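Local atomic coordinates of pectinesterase (Aspergillus niger, PDB entry 5C1E), a protein that hydrolyses the methyl esters of pectin to release methanol and de-esterified galacturonosyl chains, and is probably involved in the soft-rotting of plant tissue. Residues V160-G165 and C174-N179. Numbering follows the deposited sequence.
Sequences VDYIFG and CDIVSN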
loop_
_atom_site.group_PDB
_atom_site.type_symbol
_atom_site.label_atom_id
_atom_site.label_comp_id
_atom_site.label_asym_id
_atom_site.label_seq_id
_atom_site.Cartn_x
_atom_site.Cartn_y
_atom_site.Cartn_z
ATOM N N VAL A 160 1.610 13.205 -1.836
ATOM C CA VAL A 160 1.237 13.416 -3.209
ATOM C C VAL A 160 1.111 12.104 -3.973
ATOM O O VAL A 160 2.104 11.397 -4.192
ATOM C CB VAL A 160 2.268 14.332 -3.894
ATOM C CG1 VAL A 160 1.921 14.524 -5.369
ATOM C CG2 VAL A 160 2.302 15.662 -3.168
ATOM N N ASP A 161 -0.123 11.791 -4.373
ATOM C CA ASP A 161 -0.438 10.606 -5.176
ATOM C C ASP A 161 0.182 9.388 -4.540
ATOM O O ASP A 161 0.819 8.595 -5.214
ATOM C CB ASP A 161 0.079 10.745 -6.616
ATOM C CG ASP A 161 -0.491 11.939 -7.350
ATOM O OD1 ASP A 161 -1.543 12.502 -6.938
ATOM O OD2 ASP A 161 0.110 12.302 -8.393
ATOM N N TYR A 162 0.047 9.261 -3.226
ATOM C CA TYR A 162 0.826 8.253 -2.512
ATOM C C TYR A 162 0.257 6.831 -2.495
ATOM O O TYR A 162 0.943 5.918 -2.058
ATOM C CB TYR A 162 1.270 8.746 -1.134
ATOM C CG TYR A 162 0.240 9.071 -0.070
ATOM C CD1 TYR A 162 -0.348 10.328 0.005
ATOM C CD2 TYR A 162 -0.061 8.153 0.918
ATOM C CE1 TYR A 162 -1.230 10.650 1.005
ATOM C CE2 TYR A 162 -0.945 8.463 1.936
ATOM C CZ TYR A 162 -1.517 9.705 1.989
ATOM O OH TYR A 162 -2.382 10.005 3.012
ATOM N N ILE A 163 -0.961 6.656 -3.018
ATOM C CA ILE A 163 -1.502 5.334 -3.382
ATOM C C ILE A 163 -1.947 5.500 -4.825
ATOM O O ILE A 163 -2.859 6.265 -5.098
ATOM C CB ILE A 163 -2.682 4.918 -2.492
ATOM C CG1 ILE A 163 -2.244 4.873 -1.027
ATOM C CG2 ILE A 163 -3.244 3.565 -2.936
ATOM C CD1 ILE A 163 -3.389 4.733 -0.035
ATOM N N PHE A 164 -1.236 4.874 -5.748
ATOM C CA PHE A 164 -1.415 5.173 -7.167
ATOM C C PHE A 164 -1.154 3.955 -8.042
ATOM O O PHE A 164 -0.398 3.067 -7.666
ATOM C CB PHE A 164 -0.537 6.394 -7.589
ATOM C CG PHE A 164 0.923 6.068 -7.776
ATOM C CD1 PHE A 164 1.731 5.788 -6.676
ATOM C CD2 PHE A 164 1.485 6.038 -9.035
ATOM C CE1 PHE A 164 3.060 5.458 -6.846
ATOM C CE2 PHE A 164 2.815 5.704 -9.211
ATOM C CZ PHE A 164 3.604 5.420 -8.125
ATOM N N GLY A 165 -1.785 3.946 -9.222
ATOM C CA GLY A 165 -1.669 2.834 -10.175
ATOM C C GLY A 165 -3.015 2.230 -10.486
ATOM O O GLY A 165 -4.066 2.806 -10.137
ATOM N N CYS A 174 -6.563 0.149 7.762
ATOM C CA CYS A 174 -5.260 0.778 7.629
ATOM C C CYS A 174 -5.289 2.198 8.152
ATOM O O CYS A 174 -6.338 2.870 8.138
ATOM C CB CYS A 174 -4.816 0.811 6.168
ATOM S SG CYS A 174 -4.480 -0.804 5.446
ATOM N N ASP A 175 -4.124 2.660 8.593
ATOM C CA ASP A 175 -3.938 4.066 8.886
ATOM C C ASP A 175 -3.312 4.683 7.658
ATOM O O ASP A 175 -2.241 4.269 7.223
ATOM C CB ASP A 175 -3.061 4.272 10.132
ATOM C CG ASP A 175 -3.802 3.962 11.436
ATOM O OD1 ASP A 175 -5.040 4.111 11.504
ATOM O OD2 ASP A 175 -3.136 3.559 12.401
ATOM N N ILE A 176 -4.007 5.662 7.084
ATOM C CA ILE A 176 -3.554 6.346 5.900
ATOM C C ILE A 176 -3.211 7.760 6.353
ATOM O O ILE A 176 -4.091 8.520 6.785
ATOM C CB ILE A 176 -4.626 6.278 4.803
ATOM C CG1 ILE A 176 -4.803 4.828 4.355
ATOM C CG2 ILE A 176 -4.294 7.202 3.644
ATOM C CD1 ILE A 176 -6.021 4.572 3.496
ATOM N N VAL A 177 -1.921 8.079 6.289
ATOM C CA VAL A 177 -1.336 9.209 7.008
ATOM C C VAL A 177 -0.708 10.197 6.034
ATOM O O VAL A 177 0.276 9.877 5.386
ATOM C CB VAL A 177 -0.266 8.723 8.001
ATOM C CG1 VAL A 177 0.282 9.885 8.832
ATOM C CG2 VAL A 177 -0.839 7.631 8.913
ATOM N N SER A 178 -1.272 11.398 5.930
ATOM C CA SER A 178 -0.717 12.430 5.050
ATOM C C SER A 178 0.349 13.264 5.766
ATOM O O SER A 178 0.093 13.803 6.859
ATOM C CB SER A 178 -1.817 13.375 4.515
ATOM O OG SER A 178 -2.562 12.801 3.455
ATOM N N ASN A 179 1.529 13.393 5.146
ATOM C CA ASN A 179 2.625 14.219 5.693
ATOM C C ASN A 179 2.880 15.495 4.882
ATOM O O ASN A 179 3.928 16.143 5.028
ATOM C CB ASN A 179 3.929 13.418 5.852
ATOM C CG ASN A 179 4.394 12.782 4.564
ATOM O OD1 ASN A 179 3.800 12.999 3.512
ATOM N ND2 ASN A 179 5.455 11.993 4.640
#
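Tyr162 and Ser178 form the one hydrogen bond between segments 160-165 and 174-179: the phenol OH donates to Ser178 OG at 2.8 Å, with the serine oxygen at the edge of the ring, near its plane. Both residues are buried, so a phenol paired with a small hydroxyl suits the place: the serine oxygen gives the buried phenol proton an acceptor where the other contacts between the segments are mostly apolar. Tyr162 reaches across because its CG sits between the backbone N and the carbonyl carbon (chi1 64°), which sends the ring from the turn before strand 163-165 toward strand 175-178.

This is the inside of a right-handed parallel beta-helix, the fold of pectin methylesterases. Strands 163-165 and 175-178 belong to two different parallel sheets, and the contact spans the interior between them, with the CA atoms of Ile163 and Ile176 9.6 Å apart.

Apolar packing does the rest. Ile176 sets its CG2 obliquely against the tyrosine, 4.0 Å from Tyr162 CE2, while its other branch extends to meet Ile163, CD1 to CD1 at 4.4 Å. Branched isoleucines fill this space from both sheets, and Ile156, from the same coil as Ile163, and Ile184, from the same coil as Ile176, continue the packing around them. Asp161, the predicted active-site residue, immediately precedes Tyr162 but faces elsewhere, its OD1 in a salt bridge with Arg221 NE.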